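ABC sugar (Ribose) transporter, periplasmic substrate-binding subunit (Rhodobacter sphaeroides, PDB 3L49) probably binds a sugar, perhaps ribose or a related compound, in the periplasm as the substrate-binding subunit of an ABC transporter. Local coordinates at residues 88-93 with 257-262; 101-106 with 270-275; 129-134 with 193-198; 169-174 with 199-204. All coordinates share one frame; numbering follows the deposited sequence.

Interactions 1 and 2 belong to one lobe of the periplasmic binding protein fold, interactions 3 and 4 to the other; the centres of 1 and 3 lie about 31 Å apart. Strands 89-92 and 101-105 are sheet neighbours. Interactions 1 and 2 also touch where Asn258 ND2, on the helix, bonds Thr103 OG1. Interactions 3 and 4 meet through Met203, which packs on Phe131, Ile195 and Ala197. Interactions 1 and 3 are buried, 2 and 4 only partly. Backbone hydrogen bonds dominate the strand pairs of 2 and 3, whereas 1 and 4 join helices to their neighbours mainly by aromatic and aliphatic contacts. Phe134 and Trp199 approach an unidentified ligand.

Interaction 1: residues 88-93 with 257-262; sequences PLFTVD and QNVARH
Strand 89-92 and helix 257-262 run nearly antiparallel, their axes 161° apart and 9.4 Å from each other at closest approach, with Phe90 set against Val259. The Phe90 ring bridges most of this gap. Its CG stands anti to the carbonyl carbon (chi1 -69°), a torsion that carries the ring to the helix surface. Val259 CG2 lies over one face in a CH-pi contact, 3.8 Å from the ring centroid and displaced toward the CG-CD2 side. At the far end of the ring, CZ meets His262 CB at 3.5 Å, and the Phe90 edge is turned toward the imidazole face in an offset edge-to-face pair with planes at 72°. CE1 rests 3.5 Å from Asn258 O, a carbonyl already engaged by His262 N within the helix. Asn258 CB touches the same side of the ring, while its ND2 turns away to bond Thr103 and Thr272. Pro88 CB packs against His262 NE2 at 4.0 Å, extending the contact beyond the aromatic pair. With an alanine in place of Phe90, a gap is likely to open between strand and helix, leaving Val259 CG2 without its ring face and His262 without its aromatic mate. The cohesion across this interface is therefore one of dispersion and weak ring electrostatics, with the polar end of Asn258 committed to the adjoining strands.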
loop_
_atom_site.group_PDB
_atom_site.type_symbol
_atom_site.label_atom_id
_atom_site.label_comp_id
_atom_site.label_asym_id
_atom_site.label_seq_id
_atom_site.Cartn_x
_atom_site.Cartn_y
_atom_site.Cartn_z
ATOM N N PRO A 88 -13.529 -14.097 14.860
ATOM C CA PRO A 88 -13.725 -13.613 13.491
ATOM C C PRO A 88 -12.610 -12.667 13.042
ATOM O O PRO A 88 -12.271 -11.715 13.750
ATOM C CB PRO A 88 -15.058 -12.871 13.576
ATOM C CG PRO A 88 -15.754 -13.470 14.729
ATOM C CD PRO A 88 -14.684 -13.771 15.716
ATOM N N LEU A 89 -12.029 -12.955 11.880
ATOM C CA LEU A 89 -10.905 -12.181 11.368
ATOM C C LEU A 89 -11.264 -11.394 10.097
ATOM O O LEU A 89 -11.832 -11.924 9.147
ATOM C CB LEU A 89 -9.679 -13.087 11.148
ATOM C CG LEU A 89 -8.370 -12.516 10.585
ATOM C CD1 LEU A 89 -7.840 -11.315 11.382
ATOM C CD2 LEU A 89 -7.317 -13.612 10.491
ATOM N N PHE A 90 -10.929 -10.112 10.121
ATOM C CA PHE A 90 -11.160 -9.200 9.017
ATOM C C PHE A 90 -9.828 -8.546 8.726
ATOM O O PHE A 90 -9.023 -8.352 9.635
ATOM C CB PHE A 90 -12.200 -8.154 9.417
ATOM C CG PHE A 90 -13.572 -8.719 9.583
ATOM C CD1 PHE A 90 -14.472 -8.695 8.524
ATOM C CD2 PHE A 90 -13.965 -9.304 10.784
ATOM C CE1 PHE A 90 -15.748 -9.230 8.656
ATOM C CE2 PHE A 90 -15.246 -9.843 10.926
ATOM C CZ PHE A 90 -16.131 -9.808 9.856
ATOM N N THR A 91 -9.571 -8.228 7.465
ATOM C CA THR A 91 -8.337 -7.524 7.129
ATOM C C THR A 91 -8.580 -6.244 6.357
ATOM O O THR A 91 -9.590 -6.108 5.662
ATOM C CB THR A 91 -7.365 -8.387 6.295
ATOM O OG1 THR A 91 -8.042 -8.867 5.129
ATOM C CG2 THR A 91 -6.814 -9.566 7.105
ATOM N N VAL A 92 -7.656 -5.298 6.505
ATOM C CA VAL A 92 -7.522 -4.245 5.516
ATOM C C VAL A 92 -6.212 -4.447 4.763
ATOM O O VAL A 92 -5.145 -4.592 5.371
ATOM C CB VAL A 92 -7.801 -2.780 6.054
ATOM C CG1 VAL A 92 -8.432 -2.798 7.434
ATOM C CG2 VAL A 92 -6.586 -1.878 6.022
ATOM N N ASP A 93 -6.343 -4.555 3.440
ATOM C CA ASP A 93 -5.251 -4.824 2.485
ATOM C C ASP A 93 -4.640 -6.227 2.506
ATOM O O ASP A 93 -4.151 -6.700 1.477
ATOM C CB ASP A 93 -4.158 -3.749 2.538
ATOM C CG ASP A 93 -4.530 -2.502 1.761
ATOM O OD1 ASP A 93 -5.700 -2.367 1.341
ATOM O OD2 ASP A 93 -3.643 -1.652 1.555
ATOM N N GLN A 257 -17.638 -1.846 9.248
ATOM C CA GLN A 257 -19.026 -2.233 9.006
ATOM C C GLN A 257 -19.175 -3.610 8.379
ATOM O O GLN A 257 -20.247 -4.179 8.432
ATOM C CB GLN A 257 -19.855 -1.169 8.291
ATOM C CG GLN A 257 -19.094 -0.177 7.486
ATOM C CD GLN A 257 -19.694 1.207 7.599
ATOM O OE1 GLN A 257 -19.974 1.847 6.593
ATOM N NE2 GLN A 257 -19.901 1.673 8.827
ATOM N N ASN A 258 -18.100 -4.151 7.819
ATOM C CA ASN A 258 -18.057 -5.576 7.515
ATOM C C ASN A 258 -18.053 -6.407 8.796
ATOM O O ASN A 258 -18.745 -7.421 8.882
ATOM C CB ASN A 258 -16.856 -5.919 6.641
ATOM C CG ASN A 258 -17.102 -5.611 5.180
ATOM O OD1 ASN A 258 -18.199 -5.838 4.663
ATOM N ND2 ASN A 258 -16.084 -5.086 4.506
ATOM N N VAL A 259 -17.282 -5.960 9.788
ATOM C CA VAL A 259 -17.312 -6.551 11.125
ATOM C C VAL A 259 -18.715 -6.445 11.737
ATOM O O VAL A 259 -19.293 -7.442 12.170
ATOM C CB VAL A 259 -16.289 -5.878 12.078
ATOM C CG1 VAL A 259 -16.341 -6.516 13.454
ATOM C CG2 VAL A 259 -14.882 -5.974 11.523
ATOM N N ALA A 260 -19.258 -5.233 11.744
ATOM C CA ALA A 260 -20.568 -4.960 12.329
ATOM C C ALA A 260 -21.699 -5.716 11.627
ATOM O O ALA A 260 -22.689 -6.069 12.258
ATOM C CB ALA A 260 -20.840 -3.467 12.321
ATOM N N ARG A 261 -21.535 -5.967 10.328
ATOM C CA ARG A 261 -22.525 -6.696 9.542
ATOM C C ARG A 261 -22.509 -8.165 9.929
ATOM O O ARG A 261 -23.553 -8.750 10.197
ATOM C CB ARG A 261 -22.244 -6.552 8.043
ATOM C CG ARG A 261 -23.478 -6.405 7.189
ATOM C CD ARG A 261 -23.156 -6.412 5.698
ATOM N NE ARG A 261 -24.269 -5.871 4.920
ATOM C CZ ARG A 261 -25.339 -6.561 4.528
ATOM N NH1 ARG A 261 -25.466 -7.849 4.823
ATOM N NH2 ARG A 261 -26.290 -5.957 3.829
ATOM N N HIS A 262 -21.306 -8.733 9.971
ATOM C CA HIS A 262 -21.074 -10.134 10.300
ATOM C C HIS A 262 -21.600 -10.518 11.688
ATOM O O HIS A 262 -22.176 -11.598 11.870
ATOM C CB HIS A 262 -19.577 -10.425 10.215
ATOM C CG HIS A 262 -19.194 -11.790 10.693
ATOM N ND1 HIS A 262 -19.344 -12.918 9.916
ATOM C CD2 HIS A 262 -18.666 -12.209 11.867
ATOM C CE1 HIS A 262 -18.926 -13.973 10.592
ATOM N NE2 HIS A 262 -18.509 -13.571 11.777
#

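Interaction 2: residues 101-106 with 270-275; sequences NNTTSN and PFTFAP
In the parallel sheet in one lobe of the periplasmic binding protein fold, strand 271-274 follows helix 248-263 in the same lobe and pairs with strand 101-105. Their backbones form a ladder: Asn102 N bonds Pro270 O, Asn102 O accepts Thr272 N, Thr104 N bonds Thr272 O, and Thr104 O accepts Ala274 N at 2.8 Å. On the face carrying Thr103 and Thr272, Asn101 ND2 donates to Thr272 OG1 at 3.2 Å, the hydroxyl oxygen lying close to the amide plane and the bond nearly straight (167°). The same ND2 also bonds Lys269 O, and the hydroxyl has Asn258 as a further partner. The other face carries Phe273, whose ring lies sandwiched: Asn106 covers one side, with CB 4.1 Å from the ring centroid and its amide plane only 16° from the ring, and Phe271 CD2 lies over the opposite side. Thr104 CG2 meets the ring edge at 3.7 Å from Phe273 CE2, while Thr104 OG1 bonds Asp93. Asn106 is also the N-cap of helix 107-122, its OD1 bonding Ser109 N. Beyond the last direct rung a water spans the strands, accepting from Asn106 N at 2.8 Å and donating to Ala274 O at 2.6 Å.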
loop_
_atom_site.group_PDB
_atom_site.type_symbol
_atom_site.label_atom_id
_atom_site.label_comp_id
_atom_site.label_asym_id
_atom_site.label_seq_id
_atom_site.Cartn_x
_atom_site.Cartn_y
_atom_site.Cartn_z
ATOM N N ASN A 101 -13.371 -11.378 5.459
ATOM C CA ASN A 101 -13.481 -10.263 4.533
ATOM C C ASN A 101 -12.155 -9.507 4.475
ATOM O O ASN A 101 -11.464 -9.369 5.483
ATOM C CB ASN A 101 -14.649 -9.344 4.960
ATOM C CG ASN A 101 -14.691 -8.018 4.185
ATOM O OD1 ASN A 101 -13.997 -7.062 4.534
ATOM N ND2 ASN A 101 -15.524 -7.956 3.145
ATOM N N ASN A 102 -11.807 -9.040 3.285
ATOM C CA ASN A 102 -10.687 -8.142 3.094
ATOM C C ASN A 102 -11.171 -6.843 2.471
ATOM O O ASN A 102 -11.552 -6.835 1.309
ATOM C CB ASN A 102 -9.635 -8.790 2.190
ATOM C CG ASN A 102 -8.447 -7.883 1.941
ATOM O OD1 ASN A 102 -7.882 -7.306 2.872
ATOM N ND2 ASN A 102 -8.059 -7.754 0.682
ATOM N N THR A 103 -11.171 -5.757 3.244
ATOM C CA THR A 103 -11.489 -4.435 2.706
ATOM C C THR A 103 -10.205 -3.788 2.177
ATOM O O THR A 103 -9.183 -3.815 2.843
ATOM C CB THR A 103 -12.198 -3.537 3.752
ATOM O OG1 THR A 103 -13.384 -4.197 4.217
ATOM C CG2 THR A 103 -12.597 -2.196 3.140
ATOM N N THR A 104 -10.269 -3.216 0.977
ATOM C CA THR A 104 -9.071 -2.824 0.230
ATOM C C THR A 104 -9.456 -1.929 -0.955
ATOM O O THR A 104 -10.541 -1.378 -0.972
ATOM C CB THR A 104 -8.280 -4.094 -0.237
ATOM O OG1 THR A 104 -7.054 -3.722 -0.884
ATOM C CG2 THR A 104 -9.133 -4.985 -1.162
ATOM N N SER A 105 -8.553 -1.775 -1.925
ATOM C CA SER A 105 -8.848 -1.140 -3.204
ATOM C C SER A 105 -8.684 -2.167 -4.310
ATOM O O SER A 105 -8.243 -3.292 -4.053
ATOM C CB SER A 105 -7.898 0.025 -3.456
ATOM O OG SER A 105 -8.145 1.084 -2.556
ATOM N N ASN A 106 -9.035 -1.790 -5.538
ATOM C CA ASN A 106 -8.844 -2.684 -6.670
ATOM C C ASN A 106 -7.425 -2.539 -7.180
ATOM O O ASN A 106 -7.136 -1.733 -8.065
ATOM C CB ASN A 106 -9.860 -2.421 -7.781
ATOM C CG ASN A 106 -9.860 -3.512 -8.848
ATOM O OD1 ASN A 106 -8.937 -4.325 -8.932
ATOM N ND2 ASN A 106 -10.904 -3.531 -9.673
ATOM N N PRO A 270 -16.697 -11.601 0.381
ATOM C CA PRO A 270 -15.290 -11.940 0.661
ATOM C C PRO A 270 -14.308 -10.762 0.561
ATOM O O PRO A 270 -13.223 -10.829 1.134
ATOM C CB PRO A 270 -14.966 -12.989 -0.407
ATOM C CG PRO A 270 -15.959 -12.748 -1.489
ATOM C CD PRO A 270 -17.209 -12.368 -0.771
ATOM N N PHE A 271 -14.688 -9.708 -0.165
ATOM C CA PHE A 271 -13.896 -8.475 -0.249
ATOM C C PHE A 271 -14.775 -7.242 -0.445
ATOM O O PHE A 271 -15.923 -7.341 -0.875
ATOM C CB PHE A 271 -12.813 -8.558 -1.347
ATOM C CG PHE A 271 -13.355 -8.841 -2.729
ATOM C CD1 PHE A 271 -13.502 -10.151 -3.176
ATOM C CD2 PHE A 271 -13.710 -7.798 -3.586
ATOM C CE1 PHE A 271 -14.000 -10.419 -4.445
ATOM C CE2 PHE A 271 -14.219 -8.059 -4.857
ATOM C CZ PHE A 271 -14.359 -9.371 -5.285
ATOM N N THR A 272 -14.228 -6.083 -0.109
ATOM C CA THR A 272 -14.885 -4.802 -0.354
ATOM C C THR A 272 -13.835 -3.844 -0.904
ATOM O O THR A 272 -12.798 -3.645 -0.278
ATOM C CB THR A 272 -15.487 -4.231 0.939
ATOM O OG1 THR A 272 -16.262 -5.247 1.579
ATOM C CG2 THR A 272 -16.384 -3.043 0.650
ATOM N N PHE A 273 -14.090 -3.276 -2.078
ATOM C CA PHE A 273 -13.223 -2.243 -2.635
ATOM C C PHE A 273 -13.725 -0.838 -2.285
ATOM O O PHE A 273 -14.923 -0.575 -2.337
ATOM C CB PHE A 273 -13.122 -2.350 -4.161
ATOM C CG PHE A 273 -12.468 -3.607 -4.655
ATOM C CD1 PHE A 273 -12.843 -4.148 -5.880
ATOM C CD2 PHE A 273 -11.485 -4.251 -3.912
ATOM C CE1 PHE A 273 -12.240 -5.310 -6.362
ATOM C CE2 PHE A 273 -10.883 -5.413 -4.382
ATOM C CZ PHE A 273 -11.257 -5.942 -5.611
ATOM N N ALA A 274 -12.804 0.051 -1.918
ATOM C CA ALA A 274 -13.053 1.494 -1.962
ATOM C C ALA A 274 -12.611 1.953 -3.351
ATOM O O ALA A 274 -11.832 1.254 -3.990
ATOM C CB ALA A 274 -12.273 2.219 -0.875
ATOM N N PRO A 275 -13.150 3.087 -3.849
ATOM C CA PRO A 275 -12.673 3.607 -5.132
ATOM C C PRO A 275 -11.273 4.207 -5.054
ATOM O O PRO A 275 -10.835 4.641 -3.989
ATOM C CB PRO A 275 -13.675 4.722 -5.457
ATOM C CG PRO A 275 -14.833 4.505 -4.534
ATOM C CD PRO A 275 -14.249 3.910 -3.310
HETATM O O HOH W 1 -10.549 0.448 -6.055
#

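Interaction 3: residues 129-134 with 193-198; sequences LVFNGF and GAIWAC
Val130 lies beside the Trp196 indole, both side chains pointing the same way, with Val130 CG1 3.6 Å from Trp196 CE3. The trans chi1 of Trp196 (-178°) lays the indole alongside Val130 and brings CZ3 3.5 Å from Phe131 O. Tyr144 of helix 138-152 packs on both residues. The parallel backbones of the two strands are joined by three bonds: Leu129 N to Ala194 O, Trp196 N to Leu129 O, and an almost linear one from Phe131 N to Trp196 O (177°). The other face is aliphatic and aromatic. Ile195 splits its branches between two neighbours, CG1 lying 4.0 Å from Leu129 CB and CG2 3.8 Å from Phe131 CE1, at the ring edge. Cutting Ile195 back to an alanine is likely to leave that Phe131 edge and Leu129 CB without their aliphatic partner, opening a gap beneath helix 171-185, whose Val179 also packs here. Past the strand ends, Phe134 CB approaches Cys198 SG at 4.2 Å, and that sulfur is tied to Cys140 in a disulfide. Parallel strands with helices packed on either face and loops leading from their C-terminal ends to the ligand are the hallmark of a Rossmann-like lobe of periplasmic sugar-binding proteins.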
loop_
_atom_site.group_PDB
_atom_site.type_symbol
_atom_site.label_atom_id
_atom_site.label_comp_id
_atom_site.label_asym_id
_atom_site.label_seq_id
_atom_site.Cartn_x
_atom_site.Cartn_y
_atom_site.Cartn_z
ATOM N N LEU A 129 13.375 1.992 -13.891
ATOM C CA LEU A 129 13.921 1.672 -12.580
ATOM C C LEU A 129 12.796 1.279 -11.622
ATOM O O LEU A 129 11.846 2.035 -11.438
ATOM C CB LEU A 129 14.685 2.877 -12.035
ATOM C CG LEU A 129 15.532 2.633 -10.786
ATOM C CD1 LEU A 129 16.560 1.526 -11.036
ATOM C CD2 LEU A 129 16.200 3.928 -10.331
ATOM N N VAL A 130 12.918 0.103 -11.006
ATOM C CA VAL A 130 11.846 -0.464 -10.178
ATOM C C VAL A 130 12.280 -0.702 -8.736
ATOM O O VAL A 130 13.268 -1.383 -8.482
ATOM C CB VAL A 130 11.286 -1.810 -10.781
ATOM C CG1 VAL A 130 10.367 -2.541 -9.796
ATOM C CG2 VAL A 130 10.544 -1.558 -12.065
ATOM N N PHE A 131 11.520 -0.143 -7.800
ATOM C CA PHE A 131 11.681 -0.447 -6.389
ATOM C C PHE A 131 10.715 -1.559 -5.994
ATOM O O PHE A 131 9.498 -1.392 -6.096
ATOM C CB PHE A 131 11.422 0.801 -5.550
ATOM C CG PHE A 131 12.552 1.785 -5.563
ATOM C CD1 PHE A 131 12.743 2.637 -6.650
ATOM C CD2 PHE A 131 13.423 1.869 -4.484
ATOM C CE1 PHE A 131 13.785 3.548 -6.663
ATOM C CE2 PHE A 131 14.466 2.776 -4.484
ATOM C CZ PHE A 131 14.648 3.622 -5.574
ATOM N N ASN A 132 11.262 -2.687 -5.544
ATOM C CA ASN A 132 10.460 -3.868 -5.216
ATOM C C ASN A 132 10.872 -4.519 -3.890
ATOM O O ASN A 132 11.266 -5.686 -3.843
ATOM C CB ASN A 132 10.520 -4.878 -6.377
ATOM C CG ASN A 132 9.486 -5.986 -6.253
ATOM O OD1 ASN A 132 8.437 -5.823 -5.617
ATOM N ND2 ASN A 132 9.783 -7.128 -6.856
ATOM N N GLY A 133 10.769 -3.756 -2.809
ATOM C CA GLY A 133 11.229 -4.213 -1.507
ATOM C C GLY A 133 10.126 -4.679 -0.581
ATOM O O GLY A 133 10.379 -4.978 0.595
ATOM N N PHE A 134 8.904 -4.750 -1.104
ATOM C CA PHE A 134 7.730 -5.051 -0.279
ATOM C C PHE A 134 6.812 -6.096 -0.901
ATOM O O PHE A 134 5.624 -6.143 -0.588
ATOM C CB PHE A 134 6.954 -3.762 0.037
ATOM C CG PHE A 134 7.626 -2.889 1.064
ATOM C CD1 PHE A 134 8.402 -1.802 0.671
ATOM C CD2 PHE A 134 7.493 -3.167 2.427
ATOM C CE1 PHE A 134 9.034 -0.994 1.625
ATOM C CE2 PHE A 134 8.115 -2.367 3.387
ATOM C CZ PHE A 134 8.889 -1.278 2.986
ATOM N N GLY A 193 14.098 6.166 -18.026
ATOM C CA GLY A 193 13.004 7.038 -18.429
ATOM C C GLY A 193 11.844 7.068 -17.471
ATOM O O GLY A 193 10.978 7.941 -17.572
ATOM N N ALA A 194 11.827 6.121 -16.541
ATOM C CA ALA A 194 10.732 6.014 -15.579
ATOM C C ALA A 194 11.199 5.371 -14.288
ATOM O O ALA A 194 12.157 4.601 -14.283
ATOM C CB ALA A 194 9.574 5.217 -16.173
ATOM N N ILE A 195 10.524 5.700 -13.188
ATOM C CA ILE A 195 10.774 5.046 -11.907
ATOM C C ILE A 195 9.440 4.624 -11.288
ATOM O O ILE A 195 8.495 5.416 -11.221
ATOM C CB ILE A 195 11.604 5.931 -10.914
ATOM C CG1 ILE A 195 12.882 6.463 -11.569
ATOM C CG2 ILE A 195 11.972 5.152 -9.656
ATOM C CD1 ILE A 195 13.800 7.289 -10.642
ATOM N N TRP A 196 9.382 3.370 -10.847
ATOM C CA TRP A 196 8.170 2.767 -10.308
ATOM C C TRP A 196 8.365 2.276 -8.859
ATOM O O TRP A 196 9.427 1.750 -8.505
ATOM C CB TRP A 196 7.740 1.591 -11.218
ATOM C CG TRP A 196 6.472 0.913 -10.788
ATOM C CD1 TRP A 196 5.205 1.226 -11.181
ATOM C CD2 TRP A 196 6.344 -0.174 -9.859
ATOM N NE1 TRP A 196 4.297 0.408 -10.559
ATOM C CE2 TRP A 196 4.968 -0.462 -9.741
ATOM C CE3 TRP A 196 7.258 -0.929 -9.114
ATOM C CZ2 TRP A 196 4.482 -1.478 -8.911
ATOM C CZ3 TRP A 196 6.772 -1.935 -8.280
ATOM C CH2 TRP A 196 5.398 -2.197 -8.188
ATOM N N ALA A 197 7.324 2.434 -8.039
ATOM C CA ALA A 197 7.203 1.722 -6.753
ATOM C C ALA A 197 5.744 1.357 -6.469
ATOM O O ALA A 197 4.828 1.954 -7.038
ATOM C CB ALA A 197 7.783 2.531 -5.611
ATOM N N CYS A 198 5.529 0.383 -5.582
ATOM C CA CYS A 198 4.174 -0.073 -5.253
ATOM C C CYS A 198 3.495 0.879 -4.267
ATOM O O CYS A 198 2.327 0.695 -3.910
ATOM C CB CYS A 198 4.174 -1.514 -4.716
ATOM S SG CYS A 198 4.893 -1.717 -3.051
#

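Interaction 4: residues 169-174 with 199-204; sequences PNTIQS and WDVPMI
Thr171, in the first turn of helix 171-185, reaches Trp199 and the first turn of helix 200-212. Its CB lies 3.8 Å from Val201 CG1. From there the two branches part: CG2, anti to the backbone N, enters the angle between the Trp199 indole and the Val201-Pro202 turn, whereas OG1 stays beside the backbone N, bonds Val167 O and lies 3.9 Å from Trp199 CH2. The methyl is the busier tip, standing 3.7 Å from Trp199 CZ2, 3.7 Å from Pro202 CD and also against Val201 CG1. Thr171 and Trp199 approach from opposite directions, and the methyl meets the benzo end of the indole obliquely. The indole is held by the NE1 bond to Asp166 OD2, with Pro202 CD over one face, offset toward the rim.

One residue further along, Ile172 continues the contact. Its CG1 rests 3.6 Å from Val201 O. The Ile172 and Val201 side chains cross at about a right angle, with CG1 to CG1 at 3.8 Å. The extended chain (chi2 -176°) then brings Ile172 CD1 within 3.9 Å of Ile204 CG2. Ile172 and Ile204 thus extend the contact one turn along helix 200-212, and the interface is mainly apolar, aliphatic groups meeting one another and the indole.

Trp199 also meets the rings of Phe134 and His17, and its side chain lies about 4 Å from the unidentified ligand. Aromatic residues lining the cleft are familiar in sugar-binding proteins of this family, so the packed helix starts are consistent with a wall of the interlobe binding site.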
loop_
_atom_site.group_PDB
_atom_site.type_symbol
_atom_site.label_atom_id
_atom_site.label_comp_id
_atom_site.label_asym_id
_atom_site.label_seq_id
_atom_site.Cartn_x
_atom_site.Cartn_y
_atom_site.Cartn_z
ATOM N N PRO A 169 12.583 1.999 8.130
ATOM C CA PRO A 169 12.292 3.432 8.024
ATOM C C PRO A 169 13.317 4.149 7.148
ATOM O O PRO A 169 14.132 3.481 6.492
ATOM C CB PRO A 169 12.361 3.908 9.480
ATOM C CG PRO A 169 13.286 2.936 10.163
ATOM C CD PRO A 169 13.466 1.722 9.279
ATOM N N ASN A 170 13.265 5.485 7.141
ATOM C CA ASN A 170 14.134 6.315 6.298
ATOM C C ASN A 170 13.921 6.029 4.813
ATOM O O ASN A 170 14.876 5.885 4.041
ATOM C CB ASN A 170 15.617 6.179 6.693
ATOM C CG ASN A 170 15.863 6.479 8.164
ATOM O OD1 ASN A 170 16.316 5.616 8.907
ATOM N ND2 ASN A 170 15.560 7.704 8.588
ATOM N N THR A 171 12.644 5.954 4.439
ATOM C CA THR A 171 12.206 5.556 3.102
ATOM C C THR A 171 12.637 6.556 2.027
ATOM O O THR A 171 13.260 6.173 1.032
ATOM C CB THR A 171 10.669 5.398 3.065
ATOM O OG1 THR A 171 10.239 4.558 4.147
ATOM C CG2 THR A 171 10.218 4.803 1.743
ATOM N N ILE A 172 12.318 7.829 2.270
ATOM C CA ILE A 172 12.520 8.917 1.326
ATOM C C ILE A 172 13.994 9.114 0.977
ATOM O O ILE A 172 14.349 9.207 -0.202
ATOM C CB ILE A 172 11.891 10.242 1.862
ATOM C CG1 ILE A 172 10.363 10.117 1.948
ATOM C CG2 ILE A 172 12.307 11.450 1.008
ATOM C CD1 ILE A 172 9.638 11.411 2.379
ATOM N N GLN A 173 14.843 9.153 2.002
ATOM C CA GLN A 173 16.272 9.389 1.816
ATOM C C GLN A 173 16.982 8.190 1.213
ATOM O O GLN A 173 17.899 8.358 0.410
ATOM C CB GLN A 173 16.946 9.833 3.124
ATOM C CG GLN A 173 16.640 8.996 4.339
ATOM C CD GLN A 173 16.748 9.776 5.636
ATOM O OE1 GLN A 173 15.881 9.668 6.509
ATOM N NE2 GLN A 173 17.819 10.568 5.774
ATOM N N SER A 174 16.548 6.987 1.583
ATOM C CA SER A 174 17.114 5.769 1.005
ATOM C C SER A 174 16.787 5.682 -0.487
ATOM O O SER A 174 17.623 5.260 -1.285
ATOM C CB SER A 174 16.629 4.531 1.752
ATOM O OG SER A 174 16.952 3.343 1.052
ATOM N N TRP A 199 4.233 1.900 -3.842
ATOM C CA TRP A 199 3.701 2.932 -2.957
ATOM C C TRP A 199 4.412 4.277 -3.119
ATOM O O TRP A 199 5.509 4.345 -3.670
ATOM C CB TRP A 199 3.642 2.460 -1.489
ATOM C CG TRP A 199 4.970 2.191 -0.825
ATOM C CD1 TRP A 199 5.998 1.435 -1.304
ATOM C CD2 TRP A 199 5.384 2.655 0.462
ATOM N NE1 TRP A 199 7.034 1.421 -0.410
ATOM C CE2 TRP A 199 6.683 2.155 0.688
ATOM C CE3 TRP A 199 4.784 3.447 1.445
ATOM C CZ2 TRP A 199 7.396 2.428 1.855
ATOM C CZ3 TRP A 199 5.493 3.713 2.610
ATOM C CH2 TRP A 199 6.787 3.215 2.797
ATOM N N ASP A 200 3.741 5.321 -2.631
ATOM C CA ASP A 200 4.079 6.750 -2.790
ATOM C C ASP A 200 5.401 7.228 -2.226
ATOM O O ASP A 200 6.123 7.996 -2.870
ATOM C CB ASP A 200 3.034 7.577 -2.039
ATOM C CG ASP A 200 2.072 8.251 -2.944
ATOM O OD1 ASP A 200 2.396 8.401 -4.135
ATOM O OD2 ASP A 200 0.997 8.638 -2.454
ATOM N N VAL A 201 5.649 6.821 -0.984
ATOM C CA VAL A 201 6.674 7.410 -0.128
ATOM C C VAL A 201 8.102 7.377 -0.723
ATOM O O VAL A 201 8.740 8.430 -0.770
ATOM C CB VAL A 201 6.534 6.911 1.357
ATOM C CG1 VAL A 201 7.617 7.459 2.258
ATOM C CG2 VAL A 201 5.162 7.303 1.911
ATOM N N PRO A 202 8.576 6.212 -1.241
ATOM C CA PRO A 202 9.887 6.261 -1.915
ATOM C C PRO A 202 9.934 7.156 -3.159
ATOM O O PRO A 202 10.989 7.704 -3.487
ATOM C CB PRO A 202 10.147 4.796 -2.312
ATOM C CG PRO A 202 8.818 4.141 -2.282
ATOM C CD PRO A 202 8.019 4.844 -1.240
ATOM N N MET A 203 8.801 7.318 -3.837
ATOM C CA MET A 203 8.757 8.153 -5.033
ATOM C C MET A 203 8.881 9.638 -4.710
ATOM O O MET A 203 9.294 10.417 -5.566
ATOM C CB MET A 203 7.524 7.835 -5.895
ATOM C CG MET A 203 7.513 6.430 -6.510
ATOM S SD MET A 203 8.952 6.056 -7.541
ATOM C CE MET A 203 10.080 5.265 -6.404
ATOM N N ILE A 204 8.545 10.016 -3.473
ATOM C CA ILE A 204 8.776 11.380 -2.984
ATOM C C ILE A 204 10.278 11.682 -2.995
ATOM O O ILE A 204 10.701 12.727 -3.484
ATOM C CB ILE A 204 8.158 11.618 -1.580
ATOM C CG1 ILE A 204 6.631 11.529 -1.644
ATOM C CG2 ILE A 204 8.543 12.999 -1.035
ATOM C CD1 ILE A 204 5.965 11.183 -0.308
#